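Local coordinates for protein CurF (Lyngbya majuscula, PDB 2Q35) that probably catalyses a decarboxylation in polyketide chain beta-branching, as the ECH2 domain of CurF, a member of the crotonase family, at residues P92-M97 with N183-L188; L6-L9 with V13-I16; V77-L82 with K221-H226. The protein carries 1 engineered substitution. One frame throughout, in Å; residues are numbered along the deposited sequence.

Contacts 1 and 2 belong to one corner of the crotonase fold and share its main sheet: 92-97 is an inner strand of that sheet, 6-9 and 13-16 form the hairpin at its edge. Their centres lie about 11 Å apart, and helix 178-192 joins them, because Gln186 NE2 of contact 1 probably donates a hydrogen bond to Gln15 OE1 of contact 2 at 3.3 Å. Contact 3 stands on the opposite side of the chain's centre, with its own centre about 29 Å from that of contact 1 and about 31 Å from that of contact 2. There, His226 comes within about 3 Å of a bound glycerol, which may mark a pocket.

Contact 1: P92-M97 with N183-L188; sequences PIIAAM and NYAQQL
Ile94 and Ala96 of the strand meet Ala185 and Leu188 of the helix in a buried contact of apolar side chains, with no hydrogen bond across it. Ile94 carries most of it. Its CB is directed at the helix, and there the side chain forks. A chi1 of -56° puts CG1 beside the backbone N and leaves CG2 anti to it, and this short branch reaches the methyl of Ala185, 3.6 Å from CG2 to CB. The longer branch runs out through CG1, and CD1 ends over the helix backbone, 3.5 Å from Ala185 O, a plain van der Waals touch. From there CD1 also rests against the side chain of Leu188, 3.9 Å from CG, with CB and CD2 of that leucine scarcely farther. The two side chains cross obliquely, and a branched isoleucine suits the place because CG2 takes the methyl of Ala185 while CD1 spans from Ala185 O to Leu188, three residues on.

Ala96, two residues on and on the same face of the strand, sets its CB 3.7 Å from Ala185 CB. Small methyls on both sides let the backbones come close, with the CA atoms of Ala96 and Ala185 5.9 Å apart. The segment axes approach to 8.4 Å and run nearly antiparallel, at 167°. Ile52 of the neighbouring strand 50-54 touches both alanines, and Phe114 of strand 114-118 packs on Ile94. Glu153 of the second subunit packs on Leu188. Strand 93-97 runs parallel to both of those neighbours, and a helix laid antiparallel along such a strand is the classic alpha/beta packing, here helix 178-192 lying on the main sheet of the crotonase fold.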
# COMPACT_ATOMS: atom_id res chain seq x y z
N PRO A 92 18.49 -0.48 -13.35
CA PRO A 92 17.19 0.19 -13.19
C PRO A 92 16.64 0.81 -14.48
O PRO A 92 17.41 1.35 -15.31
CB PRO A 92 17.46 1.32 -12.19
CG PRO A 92 18.83 1.17 -11.72
CD PRO A 92 19.53 0.04 -12.43
N ILE A 93 15.33 0.69 -14.64
CA ILE A 93 14.61 1.25 -15.78
C ILE A 93 13.59 2.27 -15.29
O ILE A 93 12.84 1.99 -14.34
CB ILE A 93 13.88 0.13 -16.58
CG1 ILE A 93 14.85 -0.94 -17.08
CG2 ILE A 93 13.06 0.71 -17.78
CD1 ILE A 93 14.08 -2.17 -17.63
N ILE A 94 13.56 3.44 -15.94
CA ILE A 94 12.51 4.45 -15.71
C ILE A 94 11.63 4.52 -16.96
O ILE A 94 12.13 4.76 -18.06
CB ILE A 94 13.13 5.84 -15.49
CG1 ILE A 94 14.13 5.81 -14.32
CG2 ILE A 94 12.04 6.92 -15.28
CD1 ILE A 94 15.00 7.07 -14.15
N ALA A 95 10.32 4.29 -16.81
CA ALA A 95 9.42 4.32 -17.96
C ALA A 95 8.88 5.74 -18.02
O ALA A 95 8.09 6.13 -17.16
CB ALA A 95 8.27 3.37 -17.78
N ALA A 96 9.30 6.46 -19.03
CA ALA A 96 8.84 7.86 -19.22
C ALA A 96 7.64 7.81 -20.17
O ALA A 96 7.79 7.82 -21.39
CB ALA A 96 9.97 8.74 -19.78
N MET A 97 6.46 7.66 -19.59
CA MET A 97 5.27 7.45 -20.39
C MET A 97 4.71 8.84 -20.75
O MET A 97 3.76 9.32 -20.13
CB MET A 97 4.27 6.58 -19.64
CG MET A 97 4.84 5.23 -19.25
SD MET A 97 3.57 4.00 -18.80
CE MET A 97 2.58 4.95 -17.63
N ASN A 183 12.05 14.89 -19.49
CA ASN A 183 12.99 15.64 -18.65
C ASN A 183 12.98 15.17 -17.19
O ASN A 183 14.04 15.06 -16.58
CB ASN A 183 12.69 17.16 -18.69
CG ASN A 183 12.92 17.80 -20.06
OD1 ASN A 183 12.31 18.85 -20.40
ND2 ASN A 183 13.80 17.20 -20.85
N TYR A 184 11.80 14.91 -16.64
CA TYR A 184 11.67 14.49 -15.25
C TYR A 184 12.40 13.15 -15.11
O TYR A 184 13.18 12.97 -14.17
CB TYR A 184 10.20 14.37 -14.85
CG TYR A 184 10.01 13.95 -13.40
CD1 TYR A 184 10.22 12.63 -13.01
CD2 TYR A 184 9.66 14.88 -12.41
CE1 TYR A 184 10.07 12.24 -11.69
CE2 TYR A 184 9.50 14.49 -11.07
CZ TYR A 184 9.71 13.14 -10.74
OH TYR A 184 9.58 12.65 -9.45
N ALA A 185 12.14 12.24 -16.05
CA ALA A 185 12.76 10.89 -16.03
C ALA A 185 14.29 11.00 -16.13
O ALA A 185 15.02 10.31 -15.41
CB ALA A 185 12.22 10.01 -17.15
N GLN A 186 14.76 11.89 -17.00
CA GLN A 186 16.19 12.06 -17.20
C GLN A 186 16.85 12.58 -15.93
O GLN A 186 17.93 12.11 -15.55
CB GLN A 186 16.47 13.01 -18.38
CG GLN A 186 16.07 12.41 -19.74
CD GLN A 186 16.02 13.44 -20.86
OE1 GLN A 186 15.97 14.65 -20.60
NE2 GLN A 186 16.01 12.98 -22.10
N GLN A 187 16.19 13.52 -15.27
CA GLN A 187 16.73 14.07 -14.01
C GLN A 187 16.82 13.01 -12.93
O GLN A 187 17.85 12.93 -12.23
CB GLN A 187 15.90 15.28 -13.55
CG GLN A 187 16.08 16.47 -14.48
CD GLN A 187 15.31 17.71 -14.06
OE1 GLN A 187 15.02 17.91 -12.87
NE2 GLN A 187 15.00 18.56 -15.03
N LEU A 188 15.77 12.19 -12.79
CA LEU A 188 15.76 11.10 -11.84
C LEU A 188 16.87 10.11 -12.21
O LEU A 188 17.59 9.63 -11.31
CB LEU A 188 14.40 10.41 -11.83
CG LEU A 188 14.24 9.15 -10.96
CD1 LEU A 188 14.60 9.39 -9.48
CD2 LEU A 188 12.82 8.60 -11.14

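Contact 2: L6-L9 with V13-I16; sequences LTEL and VVQI
Leu6 faces Ile16, Thr7 faces Gln15 and Glu8 faces Val14 in an antiparallel beta hairpin, where the Thr7-Gln15 hydrogen-bonded pair lies between two non-hydrogen-bonded ones. Thr7 N to Gln15 O (2.9 Å) and Gln15 N to Thr7 O (2.8 Å) are nearly straight bonds lying in their carbonyl planes. Nearer the turn, Leu9 N donates to Val13 O from 20° out of the carbonyl plane of Val13.

On one face, Leu6 turns CG anti to its own N (chi1 171°), which brings CD1 back across the strand gap to meet Val14 CG2 and Ile16 CG1, each at 3.7 Å. Helix 29-44 covers this leucine and Ile16, a place fit for aliphatic side chains. Glu8, on the same face but exposed, sends OE2 to Tyr48 OH.

Leu9, near the turn, leans over the stem of Gln15 and sets CD1 4.0 Å from Val13 CG1. A serine here would probably open a gap where CD1 lies against Val13 CG1 and the stem of Gln15. In the amide of Gln15, NE2 is bonded to Thr17 OG1 on the same strand, while OE1 reaches out of the hairpin to Gln186 NE2 of helix 178-192. Thr7 lies alongside Gln15, and one water joins them, 2.8 Å from Thr7 OG1 and donating to Gln15 O at 3.1 Å.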
# COMPACT_ATOMS: atom_id res chain seq x y z
N LEU A 6 18.48 3.44 -29.42
CA LEU A 6 19.18 3.65 -28.17
C LEU A 6 20.11 4.85 -28.31
O LEU A 6 20.89 4.93 -29.28
CB LEU A 6 19.98 2.39 -27.80
CG LEU A 6 20.96 2.46 -26.64
CD1 LEU A 6 20.23 2.52 -25.36
CD2 LEU A 6 21.82 1.21 -26.67
N THR A 7 19.98 5.80 -27.38
CA THR A 7 20.89 6.94 -27.33
C THR A 7 21.50 7.11 -25.93
O THR A 7 20.90 6.70 -24.92
CB THR A 7 20.18 8.26 -27.72
OG1 THR A 7 18.99 8.41 -26.93
CG2 THR A 7 19.84 8.26 -29.23
N GLU A 8 22.69 7.71 -25.89
CA GLU A 8 23.42 7.96 -24.64
C GLU A 8 23.16 9.35 -24.13
O GLU A 8 23.28 10.34 -24.89
CB GLU A 8 24.92 7.77 -24.86
CG GLU A 8 25.32 6.29 -25.02
CD GLU A 8 26.78 6.10 -25.39
OE1 GLU A 8 27.47 7.12 -25.63
OE2 GLU A 8 27.22 4.92 -25.43
N LEU A 9 22.82 9.44 -22.85
CA LEU A 9 22.53 10.72 -22.21
C LEU A 9 23.64 11.22 -21.30
O LEU A 9 23.57 12.38 -20.82
CB LEU A 9 21.22 10.64 -21.42
CG LEU A 9 20.00 10.19 -22.23
CD1 LEU A 9 18.77 10.23 -21.36
CD2 LEU A 9 19.85 10.99 -23.51
N VAL A 13 23.57 6.97 -18.17
CA VAL A 13 22.12 6.97 -18.41
C VAL A 13 21.89 6.84 -19.91
O VAL A 13 22.52 7.57 -20.73
CB VAL A 13 21.44 8.27 -17.87
CG1 VAL A 13 19.95 8.24 -18.08
CG2 VAL A 13 21.72 8.43 -16.39
N VAL A 14 21.00 5.94 -20.30
CA VAL A 14 20.68 5.77 -21.73
C VAL A 14 19.18 5.82 -21.97
O VAL A 14 18.40 5.62 -21.05
CB VAL A 14 21.30 4.48 -22.35
CG1 VAL A 14 22.79 4.46 -22.10
CG2 VAL A 14 20.63 3.26 -21.78
N GLN A 15 18.79 6.13 -23.19
CA GLN A 15 17.39 6.23 -23.52
C GLN A 15 17.06 5.26 -24.65
O GLN A 15 17.74 5.24 -25.67
CB GLN A 15 17.06 7.69 -23.92
CG GLN A 15 15.57 7.93 -24.22
CD GLN A 15 15.29 9.39 -24.58
OE1 GLN A 15 15.80 10.28 -23.92
NE2 GLN A 15 14.53 9.62 -25.66
N ILE A 16 16.00 4.46 -24.45
CA ILE A 16 15.47 3.59 -25.50
C ILE A 16 14.13 4.16 -25.90
O ILE A 16 13.22 4.27 -25.08
CB ILE A 16 15.30 2.14 -25.00
CG1 ILE A 16 16.68 1.53 -24.71
CG2 ILE A 16 14.53 1.31 -26.03
CD1 ILE A 16 16.67 0.06 -24.09
O HOH W 1 16.85 6.97 -28.06

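Contact 3: V77-L82 with K221-H226; sequences VEVLDL and KELEIH
Val79 meets Leu223 and His226 chiefly through CG2. Its closest partner is Leu223 CD1 at 3.7 Å, and that carbon also lies 4.0 Å from Val79 CB, so the leucine tip rests against the root of the valine branch as well as its end. The valine and leucine side chains overlap alongside each other, pointing opposite ways. The same CG2 approaches the imidazole of His226 obliquely, about 4.1 Å from both CD2 and NE2. No hydrogen bond crosses the contact. A compact valine suits the loop side, since one methyl rests against both groups, while the loop and helix backbones stay well apart, 8.2 Å between the CA atoms of Val79 and Leu223.

Leu223 and His226 stand three residues apart, nearly one helical turn, and therefore project from the same side of helix 197-230. In each, CG is anti to the backbone N (chi1 -166° and 173°), which extends both from the helix, so that Leu223 CD1 and His226 CD2 meet Val79 CG2. Within the helix, His226 N bonds to Glu222 O at 2.8 Å.

The imidazole is fixed by partners farther out: ND1 is hydrogen-bonded to Thr133 O and NE2 to Lys72 NZ, while the rings of Phe132 and Phe230 meet it. Glu222 ties the helix to the backbone N atoms of Thr138 and Ser139, and His206 of the third subunit packs on Glu222 and Ile225. With both nitrogens held, the ring has little freedom to turn. A glycerol, probably from the crystallisation liquor, lies about 3 Å from His226 and is hydrogen-bonded by Leu80 N, consistent with a pocket in this crotonase-fold domain bordered by the 77-82 loop and the long helix 197-230.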
# COMPACT_ATOMS: atom_id res chain seq x y z
N VAL A 77 -3.34 -16.39 -33.60
CA VAL A 77 -2.15 -16.03 -32.83
C VAL A 77 -2.36 -16.33 -31.35
O VAL A 77 -3.49 -16.51 -30.90
CB VAL A 77 -1.82 -14.52 -32.99
CG1 VAL A 77 -1.13 -14.24 -34.33
CG2 VAL A 77 -3.08 -13.66 -32.82
N GLU A 78 -1.26 -16.40 -30.59
CA GLU A 78 -1.29 -16.58 -29.14
C GLU A 78 -0.91 -15.26 -28.45
O GLU A 78 -0.48 -14.32 -29.11
CB GLU A 78 -0.33 -17.68 -28.70
CG GLU A 78 -0.56 -19.05 -29.34
CD GLU A 78 0.61 -20.00 -29.12
OE1 GLU A 78 1.12 -20.06 -27.98
OE2 GLU A 78 1.01 -20.69 -30.08
N VAL A 79 -1.04 -15.22 -27.12
CA VAL A 79 -0.79 -14.02 -26.30
C VAL A 79 0.68 -13.54 -26.28
O VAL A 79 1.57 -14.30 -25.92
CB VAL A 79 -1.26 -14.25 -24.84
CG1 VAL A 79 -0.89 -13.08 -23.95
CG2 VAL A 79 -2.74 -14.51 -24.79
N LEU A 80 0.90 -12.27 -26.61
CA LEU A 80 2.22 -11.66 -26.56
C LEU A 80 2.62 -11.43 -25.10
O LEU A 80 1.81 -10.97 -24.30
CB LEU A 80 2.20 -10.29 -27.28
CG LEU A 80 1.91 -10.24 -28.78
CD1 LEU A 80 0.91 -9.11 -29.11
CD2 LEU A 80 3.18 -10.08 -29.59
N ASP A 81 3.88 -11.70 -24.76
CA ASP A 81 4.35 -11.47 -23.40
C ASP A 81 5.75 -10.85 -23.44
O ASP A 81 6.73 -11.57 -23.62
CB ASP A 81 4.39 -12.80 -22.63
CG ASP A 81 4.85 -12.64 -21.18
OD1 ASP A 81 5.13 -11.52 -20.71
OD2 ASP A 81 4.94 -13.69 -20.50
N LEU A 82 5.82 -9.53 -23.27
CA LEU A 82 7.10 -8.80 -23.28
C LEU A 82 7.71 -8.63 -21.89
O LEU A 82 8.72 -7.91 -21.73
CB LEU A 82 6.90 -7.41 -23.92
CG LEU A 82 6.85 -7.34 -25.45
CD1 LEU A 82 5.71 -8.15 -26.06
CD2 LEU A 82 6.75 -5.84 -25.88
N LYS A 221 -1.68 -18.07 -14.21
CA LYS A 221 -3.07 -18.02 -13.75
C LYS A 221 -3.91 -17.07 -14.60
O LYS A 221 -5.06 -17.39 -14.99
CB LYS A 221 -3.15 -17.64 -12.27
CG LYS A 221 -2.66 -18.69 -11.29
CD LYS A 221 -2.88 -18.24 -9.86
CE LYS A 221 -2.43 -19.30 -8.85
NZ LYS A 221 -2.30 -18.72 -7.48
N GLU A 222 -3.36 -15.89 -14.91
CA GLU A 222 -4.08 -14.95 -15.76
C GLU A 222 -4.28 -15.53 -17.16
O GLU A 222 -5.37 -15.43 -17.73
CB GLU A 222 -3.36 -13.59 -15.81
CG GLU A 222 -3.50 -12.81 -14.50
CD GLU A 222 -3.25 -11.31 -14.70
OE1 GLU A 222 -2.71 -10.96 -15.77
OE2 GLU A 222 -3.62 -10.55 -13.78
N LEU A 223 -3.25 -16.18 -17.71
CA LEU A 223 -3.41 -16.81 -19.01
C LEU A 223 -4.58 -17.81 -19.04
O LEU A 223 -5.39 -17.78 -19.98
CB LEU A 223 -2.11 -17.48 -19.48
CG LEU A 223 -2.07 -17.88 -20.95
CD1 LEU A 223 -2.45 -16.73 -21.88
CD2 LEU A 223 -0.69 -18.45 -21.33
N GLU A 224 -4.63 -18.69 -18.04
CA GLU A 224 -5.68 -19.73 -17.95
C GLU A 224 -7.10 -19.17 -17.94
O GLU A 224 -7.98 -19.68 -18.64
CB GLU A 224 -5.42 -20.68 -16.76
CG GLU A 224 -4.58 -21.92 -17.16
CD GLU A 224 -3.74 -22.55 -16.03
OE1 GLU A 224 -4.09 -22.41 -14.83
OE2 GLU A 224 -2.70 -23.20 -16.37
N ILE A 225 -7.30 -18.09 -17.17
CA ILE A 225 -8.63 -17.48 -17.02
C ILE A 225 -8.93 -16.72 -18.31
O ILE A 225 -10.07 -16.72 -18.82
CB ILE A 225 -8.67 -16.53 -15.78
CG1 ILE A 225 -8.40 -17.33 -14.50
CG2 ILE A 225 -10.02 -15.78 -15.69
CD1 ILE A 225 -7.90 -16.46 -13.34
N HIS A 226 -7.90 -16.06 -18.84
CA HIS A 226 -8.05 -15.33 -20.08
C HIS A 226 -8.50 -16.22 -21.21
O HIS A 226 -9.38 -15.86 -21.99
CB HIS A 226 -6.75 -14.61 -20.45
CG HIS A 226 -6.78 -13.97 -21.80
ND1 HIS A 226 -7.23 -12.68 -22.00
CD2 HIS A 226 -6.40 -14.43 -23.01
CE1 HIS A 226 -7.15 -12.38 -23.28
NE2 HIS A 226 -6.65 -13.43 -23.92